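Long-range contacts in putative mandelate racemase (Bordetella bronchiseptica, PDB 3OZY), which is of unknown function but, as a magnesium-binding member of the enolase superfamily, probably acts on a carboxylate substrate such as a sugar diacid: residues 15-23 with 331-339; 266-277 with 294-305. All blocks are in the same frame, centred on the assembly; numbering follows the deposited sequence. Where two conformers were deposited one is given.

Contact 1 of 2, residues 15-23 with 331-339; sequences TPIPERMRV and DITHNDLMT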
loop_
_atom_site.group_PDB
_atom_site.type_symbol
_atom_site.label_atom_id
_atom_site.label_comp_id
_atom_site.label_asym_id
_atom_site.label_seq_id
_atom_site.Cartn_x
_atom_site.Cartn_y
_atom_site.Cartn_z
ATOM N N THR A 15 -5.906 11.832 -21.754
ATOM C CA THR A 15 -5.856 13.073 -22.529
ATOM C C THR A 15 -4.400 13.430 -22.804
ATOM O O THR A 15 -3.533 13.232 -21.953
ATOM C CB THR A 15 -6.564 14.244 -21.807
ATOM O OG1 THR A 15 -5.879 14.555 -20.582
ATOM C CG2 THR A 15 -8.009 13.896 -21.495
ATOM N N PRO A 16 -4.116 13.962 -24.000
ATOM C CA PRO A 16 -2.719 14.184 -24.383
ATOM C C PRO A 16 -2.135 15.474 -23.811
ATOM O O PRO A 16 -2.866 16.342 -23.333
ATOM C CB PRO A 16 -2.789 14.253 -25.913
ATOM C CG PRO A 16 -4.166 14.749 -26.204
ATOM C CD PRO A 16 -5.054 14.192 -25.114
ATOM N N ILE A 17 -0.816 15.575 -23.860
ATOM C CA ILE A 17 -0.100 16.775 -23.444
ATOM C C ILE A 17 0.856 17.140 -24.574
ATOM O O ILE A 17 1.653 16.308 -24.983
ATOM C CB ILE A 17 0.745 16.542 -22.161
ATOM C CG1 ILE A 17 -0.107 15.992 -21.003
ATOM C CG2 ILE A 17 1.425 17.849 -21.745
ATOM C CD1 ILE A 17 0.736 15.561 -19.775
ATOM N N PRO A 18 0.779 18.380 -25.093
ATOM C CA PRO A 18 1.769 18.763 -26.107
ATOM C C PRO A 18 3.176 18.557 -25.563
ATOM O O PRO A 18 3.417 18.849 -24.390
ATOM C CB PRO A 18 1.476 20.251 -26.330
ATOM C CG PRO A 18 0.019 20.387 -26.015
ATOM C CD PRO A 18 -0.202 19.451 -24.844
ATOM N N GLU A 19 4.081 18.049 -26.392
ATOM C CA GLU A 19 5.425 17.701 -25.957
ATOM C C GLU A 19 6.083 18.812 -25.142
ATOM O O GLU A 19 6.682 18.545 -24.095
ATOM C CB GLU A 19 6.293 17.340 -27.169
ATOM C CG GLU A 19 7.541 16.534 -26.846
ATOM C CD GLU A 19 8.768 17.388 -26.579
ATOM O OE1 GLU A 19 8.770 18.597 -26.905
ATOM O OE2 GLU A 19 9.755 16.832 -26.051
ATOM N N ARG A 20 5.977 20.056 -25.610
ATOM C CA ARG A 20 6.640 21.166 -24.934
ATOM C C ARG A 20 6.027 21.492 -23.574
ATOM O O ARG A 20 6.673 22.125 -22.732
ATOM C CB ARG A 20 6.595 22.414 -25.815
ATOM C CG ARG A 20 5.222 23.039 -25.908
ATOM C CD ARG A 20 5.155 24.057 -27.038
ATOM N NE ARG A 20 3.819 24.615 -27.147
ATOM C CZ ARG A 20 2.818 24.012 -27.776
ATOM N NH1 ARG A 20 1.626 24.589 -27.824
ATOM N NH2 ARG A 20 3.012 22.833 -28.358
ATOM N N MET A 21 4.774 21.084 -23.376
ATOM C CA MET A 21 4.032 21.385 -22.150
ATOM C C MET A 21 4.173 20.289 -21.092
ATOM O O MET A 21 3.607 20.399 -19.996
ATOM C CB MET A 21 2.543 21.615 -22.452
ATOM C CG MET A 21 2.251 22.812 -23.345
ATOM S SD MET A 21 2.851 24.363 -22.656
ATOM C CE MET A 21 1.873 24.481 -21.155
ATOM N N ARG A 22 4.910 19.230 -21.413
ATOM C CA ARG A 22 5.214 18.207 -20.424
ATOM C C ARG A 22 6.063 18.863 -19.358
ATOM O O ARG A 22 6.939 19.685 -19.661
ATOM C CB ARG A 22 6.013 17.071 -21.040
ATOM C CG ARG A 22 5.302 16.286 -22.096
ATOM C CD ARG A 22 6.319 15.392 -22.758
ATOM N NE ARG A 22 5.684 14.360 -23.553
ATOM C CZ ARG A 22 6.349 13.385 -24.156
ATOM N NH1 ARG A 22 5.678 12.473 -24.846
ATOM N NH2 ARG A 22 7.678 13.328 -24.066
ATOM N N VAL A 23 5.811 18.509 -18.102
ATOM C CA VAL A 23 6.650 18.992 -17.012
ATOM C C VAL A 23 7.199 17.810 -16.223
ATOM O O VAL A 23 6.622 16.714 -16.253
ATOM C CB VAL A 23 5.897 19.969 -16.076
ATOM C CG1 VAL A 23 5.562 21.277 -16.809
ATOM C CG2 VAL A 23 4.647 19.322 -15.485
ATOM N N ASP A 331 -4.241 22.834 -9.901
ATOM C CA ASP A 331 -3.412 22.429 -11.042
ATOM C C ASP A 331 -3.532 23.435 -12.183
ATOM O O ASP A 331 -4.616 23.585 -12.761
ATOM C CB ASP A 331 -3.929 21.053 -11.506
ATOM C CG ASP A 331 -3.164 20.443 -12.678
ATOM O OD1 ASP A 331 -2.293 21.087 -13.296
ATOM O OD2 ASP A 331 -3.467 19.262 -12.978
ATOM N N ILE A 332 -2.421 24.103 -12.514
ATOM C CA ILE A 332 -2.402 25.065 -13.627
ATOM C C ILE A 332 -1.624 24.560 -14.837
ATOM O O ILE A 332 -1.401 25.305 -15.802
ATOM C CB ILE A 332 -1.904 26.482 -13.203
ATOM C CG1 ILE A 332 -0.551 26.451 -12.461
ATOM C CG2 ILE A 332 -2.961 27.160 -12.347
ATOM C CD1 ILE A 332 0.600 25.795 -13.197
ATOM N N THR A 333 -1.209 23.299 -14.799
ATOM C CA THR A 333 -0.487 22.708 -15.923
ATOM C C THR A 333 -1.471 22.303 -17.025
ATOM O O THR A 333 -2.684 22.335 -16.825
ATOM C CB THR A 333 0.371 21.485 -15.485
ATOM O OG1 THR A 333 -0.479 20.371 -15.179
ATOM C CG2 THR A 333 1.207 21.829 -14.264
ATOM N N HIS A 334 -0.955 21.911 -18.185
ATOM C CA HIS A 334 -1.836 21.504 -19.272
ATOM C C HIS A 334 -2.594 20.228 -18.919
ATOM O O HIS A 334 -1.991 19.174 -18.758
ATOM C CB HIS A 334 -1.041 21.277 -20.554
ATOM C CG HIS A 334 -1.912 20.944 -21.717
ATOM N ND1 HIS A 334 -2.235 21.865 -22.690
ATOM C CD2 HIS A 334 -2.579 19.810 -22.031
ATOM C CE1 HIS A 334 -3.044 21.301 -23.570
ATOM N NE2 HIS A 334 -3.266 20.054 -23.194
ATOM N N ASN A 335 -3.914 20.320 -18.832
ATOM C CA ASN A 335 -4.704 19.188 -18.365
ATOM C C ASN A 335 -6.158 19.306 -18.793
ATOM O O ASN A 335 -6.936 20.033 -18.182
ATOM C CB ASN A 335 -4.605 19.097 -16.835
ATOM C CG ASN A 335 -5.248 17.852 -16.283
ATOM O OD1 ASN A 335 -5.900 17.097 -17.003
ATOM N ND2 ASN A 335 -5.069 17.627 -14.981
ATOM N N ASP A 336 -6.521 18.583 -19.850
ATOM C CA ASP A 336 -7.897 18.610 -20.333
ATOM C C ASP A 336 -8.897 18.129 -19.284
ATOM O O ASP A 336 -10.074 18.481 -19.338
ATOM C CB ASP A 336 -8.059 17.768 -21.600
ATOM C CG ASP A 336 -7.333 18.349 -22.793
ATOM O OD1 ASP A 336 -7.042 19.570 -22.800
ATOM O OD2 ASP A 336 -7.070 17.558 -23.728
ATOM N N LEU A 337 -8.438 17.321 -18.331
ATOM C CA LEU A 337 -9.326 16.855 -17.271
ATOM C C LEU A 337 -9.687 17.959 -16.275
ATOM O O LEU A 337 -10.605 17.793 -15.463
ATOM C CB LEU A 337 -8.730 15.642 -16.556
ATOM C CG LEU A 337 -8.388 14.467 -17.470
ATOM C CD1 LEU A 337 -7.642 13.411 -16.669
ATOM C CD2 LEU A 337 -9.628 13.881 -18.154
ATOM N N MET A 338 -8.977 19.087 -16.355
ATOM C CA MET A 338 -9.281 20.262 -15.536
ATOM C C MET A 338 -10.188 21.261 -16.247
ATOM O O MET A 338 -10.712 22.185 -15.620
ATOM C CB MET A 338 -7.997 20.989 -15.135
ATOM C CG MET A 338 -7.209 20.291 -14.040
ATOM S SD MET A 338 -8.063 20.258 -12.450
ATOM C CE MET A 338 -8.025 22.004 -12.034
ATOM N N THR A 339 -10.356 21.105 -17.553
ATOM C CA THR A 339 -11.068 22.122 -18.330
ATOM C C THR A 339 -12.285 21.596 -19.078
ATOM O O THR A 339 -13.280 22.304 -19.213
ATOM C CB THR A 339 -10.140 22.793 -19.371
ATOM O OG1 THR A 339 -9.600 21.792 -20.240
ATOM C CG2 THR A 339 -8.999 23.542 -18.689
HETATM O O HOH W 1 -4.497 16.879 -20.996
HETATM O O HOH W 2 -4.662 18.029 -24.555
HETATM O O HOH W 3 1.884 21.999 -18.553
#

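Contact 2 of 2, residues 266-277 with 294-305; sequences IRNDAIDVLQAD and AASAHLAWNPHT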
loop_
_atom_site.group_PDB
_atom_site.type_symbol
_atom_site.label_atom_id
_atom_site.label_comp_id
_atom_site.label_asym_id
_atom_site.label_seq_id
_atom_site.Cartn_x
_atom_site.Cartn_y
_atom_site.Cartn_z
ATOM N N ILE A 266 1.932 12.394 13.454
ATOM C CA ILE A 266 1.594 13.270 14.574
ATOM C C ILE A 266 2.225 12.784 15.881
ATOM O O ILE A 266 2.782 13.579 16.644
ATOM C CB ILE A 266 0.074 13.429 14.723
ATOM C CG1 ILE A 266 -0.505 14.175 13.515
ATOM C CG2 ILE A 266 -0.282 14.147 16.036
ATOM C CD1 ILE A 266 -2.002 14.176 13.482
ATOM N N ARG A 267 2.167 11.480 16.125
ATOM C CA ARG A 267 2.711 10.906 17.361
ATOM C C ARG A 267 4.228 11.031 17.441
ATOM O O ARG A 267 4.824 10.907 18.518
ATOM C CB ARG A 267 2.309 9.433 17.503
ATOM C CG ARG A 267 0.843 9.224 17.799
ATOM C CD ARG A 267 0.530 7.754 18.037
ATOM N NE ARG A 267 1.157 7.247 19.257
ATOM C CZ ARG A 267 2.127 6.339 19.284
ATOM N NH1 ARG A 267 2.589 5.822 18.154
ATOM N NH2 ARG A 267 2.631 5.944 20.446
ATOM N N ASN A 268 4.854 11.258 16.296
ATOM C CA ASN A 268 6.284 11.472 16.255
ATOM C C ASN A 268 6.683 12.928 16.030
ATOM O O ASN A 268 7.834 13.208 15.697
ATOM C CB ASN A 268 6.907 10.559 15.206
ATOM C CG ASN A 268 6.878 9.108 15.635
ATOM O OD1 ASN A 268 7.671 8.695 16.481
ATOM N ND2 ASN A 268 5.940 8.334 15.087
ATOM N N ASP A 269 5.732 13.841 16.214
ATOM C CA ASP A 269 6.000 15.278 16.089
ATOM C C ASP A 269 6.648 15.609 14.743
ATOM O O ASP A 269 7.540 16.455 14.647
ATOM C CB ASP A 269 6.869 15.765 17.261
ATOM C CG ASP A 269 6.163 15.626 18.609
ATOM O OD1 ASP A 269 4.946 15.884 18.682
ATOM O OD2 ASP A 269 6.831 15.264 19.600
ATOM N N ALA A 270 6.160 14.952 13.696
ATOM C CA ALA A 270 6.853 14.947 12.418
ATOM C C ALA A 270 6.113 15.695 11.303
ATOM O O ALA A 270 6.518 15.617 10.146
ATOM C CB ALA A 270 7.133 13.505 11.990
ATOM N N ILE A 271 5.044 16.420 11.622
ATOM C CA ILE A 271 4.266 17.043 10.544
ATOM C C ILE A 271 3.566 18.324 10.983
ATOM O O ILE A 271 3.028 18.395 12.093
ATOM C CB ILE A 271 3.243 16.025 9.962
ATOM C CG1 ILE A 271 2.682 16.472 8.607
ATOM C CG2 ILE A 271 2.132 15.698 10.982
ATOM C CD1 ILE A 271 1.901 15.343 7.914
ATOM N N ASP A 272 3.571 19.334 10.112
ATOM C CA ASP A 272 2.832 20.578 10.338
ATOM C C ASP A 272 1.546 20.633 9.521
ATOM O O ASP A 272 0.519 21.125 9.991
ATOM C CB ASP A 272 3.691 21.795 9.987
ATOM C CG ASP A 272 4.865 21.967 10.917
ATOM O OD1 ASP A 272 4.657 22.071 12.147
ATOM O OD2 ASP A 272 5.998 21.987 10.399
ATOM N N VAL A 273 1.629 20.162 8.279
ATOM C CA VAL A 273 0.512 20.226 7.343
ATOM C C VAL A 273 0.253 18.831 6.790
ATOM O O VAL A 273 1.107 18.253 6.107
ATOM C CB VAL A 273 0.803 21.199 6.186
ATOM C CG1 VAL A 273 -0.283 21.113 5.120
ATOM C CG2 VAL A 273 0.955 22.630 6.703
ATOM N N LEU A 274 -0.922 18.295 7.115
ATOM C CA LEU A 274 -1.355 17.003 6.597
ATOM C C LEU A 274 -1.986 17.238 5.236
ATOM O O LEU A 274 -2.875 18.076 5.111
ATOM C CB LEU A 274 -2.374 16.361 7.537
ATOM C CG LEU A 274 -1.901 15.859 8.903
ATOM C CD1 LEU A 274 -1.491 17.010 9.832
ATOM C CD2 LEU A 274 -3.019 15.043 9.521
ATOM N N GLN A 275 -1.548 16.492 4.227
ATOM C CA GLN A 275 -2.019 16.747 2.865
ATOM C C GLN A 275 -2.858 15.612 2.287
ATOM O O GLN A 275 -2.985 15.469 1.072
ATOM C CB GLN A 275 -0.848 17.092 1.954
ATOM C CG GLN A 275 -0.077 18.321 2.414
ATOM C CD GLN A 275 1.016 18.670 1.447
ATOM O OE1 GLN A 275 1.965 17.905 1.264
ATOM N NE2 GLN A 275 0.891 19.826 0.803
ATOM N N ALA A 276 -3.468 14.829 3.172
ATOM C CA ALA A 276 -4.374 13.760 2.750
ATOM C C ALA A 276 -5.382 14.268 1.718
ATOM O O ALA A 276 -6.093 15.242 1.959
ATOM C CB ALA A 276 -5.106 13.189 3.949
ATOM N N ASP A 277 -5.433 13.581 0.583
ATOM C CA ASP A 277 -6.293 13.915 -0.547
ATOM C C ASP A 277 -7.536 13.033 -0.442
ATOM O O ASP A 277 -7.426 11.810 -0.324
ATOM C CB ASP A 277 -5.487 13.604 -1.825
ATOM C CG ASP A 277 -6.211 13.931 -3.127
ATOM O OD1 ASP A 277 -7.454 13.973 -3.181
ATOM O OD2 ASP A 277 -5.497 14.100 -4.150
ATOM N N ALA A 294 -6.142 16.502 12.481
ATOM C CA ALA A 294 -5.151 17.567 12.369
ATOM C C ALA A 294 -5.517 18.710 13.312
ATOM O O ALA A 294 -4.675 19.201 14.063
ATOM C CB ALA A 294 -5.050 18.068 10.941
ATOM N N ALA A 295 -6.780 19.124 13.289
ATOM C CA ALA A 295 -7.212 20.243 14.120
ATOM C C ALA A 295 -7.050 19.929 15.615
ATOM O O ALA A 295 -6.620 20.777 16.397
ATOM C CB ALA A 295 -8.654 20.630 13.798
ATOM N N SER A 296 -7.397 18.707 16.006
ATOM C CA SER A 296 -7.235 18.291 17.398
ATOM C C SER A 296 -5.802 18.444 17.872
ATOM O O SER A 296 -5.554 18.798 19.027
ATOM C CB SER A 296 -7.667 16.843 17.573
ATOM O OG SER A 296 -9.069 16.760 17.533
ATOM N N ALA A 297 -4.860 18.179 16.974
ATOM C CA ALA A 297 -3.440 18.255 17.306
ATOM C C ALA A 297 -2.845 19.639 17.090
ATOM O O ALA A 297 -1.628 19.814 17.213
ATOM C CB ALA A 297 -2.667 17.219 16.484
ATOM N N HIS A 298 -3.688 20.616 16.753
ATOM C CA HIS A 298 -3.248 21.994 16.509
ATOM C C HIS A 298 -2.346 22.081 15.283
ATOM O O HIS A 298 -1.426 22.902 15.227
ATOM C CB HIS A 298 -2.584 22.591 17.756
ATOM C CG HIS A 298 -3.461 22.530 18.960
ATOM N ND1 HIS A 298 -4.399 23.499 19.232
ATOM C CD2 HIS A 298 -3.599 21.586 19.920
ATOM C CE1 HIS A 298 -5.050 23.177 20.335
ATOM N NE2 HIS A 298 -4.592 22.015 20.764
ATOM N N LEU A 299 -2.644 21.223 14.307
ATOM C CA LEU A 299 -1.955 21.190 13.023
ATOM C C LEU A 299 -2.947 21.544 11.919
ATOM O O LEU A 299 -4.133 21.725 12.177
ATOM C CB LEU A 299 -1.368 19.795 12.787
ATOM C CG LEU A 299 -0.447 19.288 13.901
ATOM C CD1 LEU A 299 -0.057 17.838 13.626
ATOM C CD2 LEU A 299 0.781 20.161 14.066
ATOM N N ALA A 300 -2.466 21.624 10.683
ATOM C CA ALA A 300 -3.305 22.027 9.565
ATOM C C ALA A 300 -3.557 20.852 8.631
ATOM O O ALA A 300 -2.717 19.963 8.509
ATOM C CB ALA A 300 -2.634 23.171 8.796
ATOM N N TRP A 301 -4.726 20.850 7.989
ATOM C CA TRP A 301 -5.005 19.961 6.861
ATOM C C TRP A 301 -5.213 20.828 5.630
ATOM O O TRP A 301 -6.108 21.675 5.615
ATOM C CB TRP A 301 -6.246 19.101 7.110
ATOM C CG TRP A 301 -6.672 18.303 5.911
ATOM C CD1 TRP A 301 -6.024 17.225 5.366
ATOM C CD2 TRP A 301 -7.835 18.522 5.100
ATOM N NE1 TRP A 301 -6.719 16.759 4.266
ATOM C CE2 TRP A 301 -7.833 17.537 4.088
ATOM C CE3 TRP A 301 -8.877 19.450 5.133
ATOM C CZ2 TRP A 301 -8.829 17.465 3.115
ATOM C CZ3 TRP A 301 -9.863 19.373 4.166
ATOM C CH2 TRP A 301 -9.833 18.386 3.176
ATOM N N ASN A 302 -4.357 20.628 4.627
ATOM C CA ASN A 302 -4.429 21.319 3.336
ATOM C C ASN A 302 -4.194 20.219 2.310
ATOM O O ASN A 302 -3.057 19.792 2.110
ATOM C CB ASN A 302 -3.333 22.386 3.212
ATOM C CG ASN A 302 -3.458 23.486 4.244
ATOM O OD1 ASN A 302 -2.676 23.564 5.189
ATOM N ND2 ASN A 302 -4.443 24.349 4.065
ATOM N N PRO A 303 -5.270 19.719 1.677
ATOM C CA PRO A 303 -5.129 18.513 0.855
ATOM C C PRO A 303 -4.328 18.725 -0.420
ATOM O O PRO A 303 -4.350 19.801 -1.017
ATOM C CB PRO A 303 -6.577 18.173 0.478
ATOM C CG PRO A 303 -7.283 19.484 0.554
ATOM C CD PRO A 303 -6.674 20.156 1.761
ATOM N N HIS A 304 -3.639 17.671 -0.833
ATOM C CA HIS A 304 -3.258 17.505 -2.221
ATOM C C HIS A 304 -4.552 17.296 -3.023
ATOM O O HIS A 304 -5.483 16.640 -2.542
ATOM C CB HIS A 304 -2.351 16.272 -2.313
ATOM C CG HIS A 304 -2.081 15.806 -3.709
ATOM N ND1 HIS A 304 -2.949 14.989 -4.401
ATOM C CD2 HIS A 304 -1.019 16.006 -4.523
ATOM C CE1 HIS A 304 -2.443 14.726 -5.596
ATOM N NE2 HIS A 304 -1.269 15.328 -5.691
ATOM N N THR A 305 -4.629 17.875 -4.226
ATOM C CA THR A 305 -5.840 17.780 -5.051
ATOM C C THR A 305 -5.549 17.444 -6.521
ATOM O O THR A 305 -6.466 17.373 -7.339
ATOM C CB THR A 305 -6.585 19.111 -5.063
ATOM O OG1 THR A 305 -5.824 20.044 -5.837
ATOM C CG2 THR A 305 -6.783 19.653 -3.656
#

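Contact 1 of 2, residues 15-23 with 331-339
A partly buried, water-bridged interdomain contact joins the end of strand 5-16 and the turn after it to the loop that follows strand 328-331. Its most intimate piece is a CH-pi contact: Pro18 CD sits over the centre of the His334 imidazole, 3.5 Å from the ring centroid and only 9° off the ring normal. A chi1 of -176° extends His334 towards 15-23 and turns one face of the imidazole to Pro18 CD, while His334 CB meets Met21 CB at the start of the side chain. Direct polar bonds between the segments are lacking, and three waters take their place. One lies in the plane of the imidazole at its edge, 2.8 Å from His334 NE2, and gives its hydrogen bonds to Pro16 O and Asp336 OD2. A second ties Thr15 OG1 and Pro16 O to Asp336 N, and a third links Met21 O with His334 N. In the two-domain fold of the enolase superfamily, strand 5-16 belongs to the N-terminal domain and strand 328-331 to the barrel, so these waters bridge the two domains. Further along, the packing is apolar: Thr15 CG2 touches Leu337 CD2 at 3.7 Å, and Thr15 CB rests against Asp336 CB. Phe369 of helix 367-372 packs on both Thr15 and Leu337, and Thr15 OG1 is also bonded to Arg33 O. The loop is shaped from within by two Asx turns. Asp331 OD1 accepts from both Thr333 N and Thr333 OG1, the hydroxyl being received on the syn lone pair of Asp331 OD1, and Asn335 OD1 receives Leu337 N from above its carbonyl plane. Asp331 OD2 takes Asn335 ND2 at 3.0 Å and forms a salt bridge with Arg33 of strand 32-42.

Contact 2 of 2, residues 266-277 with 294-305
An indole and an imidazole each reach across from 294-305 to bond the chain just beyond strand 273-274, carrying the pairing past the end of regular sheet. The two segments belong to a beta-alpha-beta unit of the enolase-type barrel, in which strand 273-274, helix 284-296 and strand 300-301 follow one another and the strands run parallel. Ala300 N donates to Asp272 O, Leu274 N to Ala300 O and Asn302 N to Leu274 O; His304 N then reaches Gln275 O. In Trp301 a chi1 of 173° carries the indole away from its own backbone N and across to Ala276, where NE1 meets Ala276 O at 2.8 Å on a lone pair in the carbonyl plane. This bond satisfies the N-H of the buried ring; Pro303 CD lies over the centre of one indole face, and Leu318 and Val319 of helix 309-321 also pack on the ring. On the same side of the sheet as Trp301, Leu274 CD1 contacts Ala294 CB at 3.9 Å. Val273 and Ala300 point to the other side, where Val273 CG1 also approaches Asn302 OD1 at 3.4 Å; Asn302 ND2 is bonded to Pro325 O. At the opposite end of the contact Leu299 packs between Ile266 of helix 258-267 and Ile271 ahead of strand 273-274: its CD1 lies 3.7 Å from Ile266 CG1, the two side chains passing each other in opposite directions, and 4.0 Å from Ile271 CG2. Schellman motifs with Asp269 and His298 at C-prime end the two helices. Gln275 NE2 bonds Glu227, a magnesium ligand, and the His304 side chain lies about 4 Å from a magnesium ion and touches Glu254, another ligand. Asp277 OD2, met on its anti side, accepts from His304 ND1 at 2.7 Å, nearly in the ring plane.

How the contacts relate
Contact 2 is a buried piece of the barrel wall, whereas contact 1 is partly buried and joins the N-terminal domain to the barrel; they lie on opposite sides of the chain's centre, with centres 29 Å apart. Both involve barrel strands or the loops after them, and helix 309-321 packs against side chains from each. Their chemistry follows their place: neighbouring parallel strands in contact 2 share direct backbone bonds, extended by side-chain N-H groups, while the loops of contact 1 meet through water and apolar touches. A histidine is prominent in both: the one in 331-339 presents its ring face to a proline CH, the one in 294-305 uses a ring N-H toward a carboxylate.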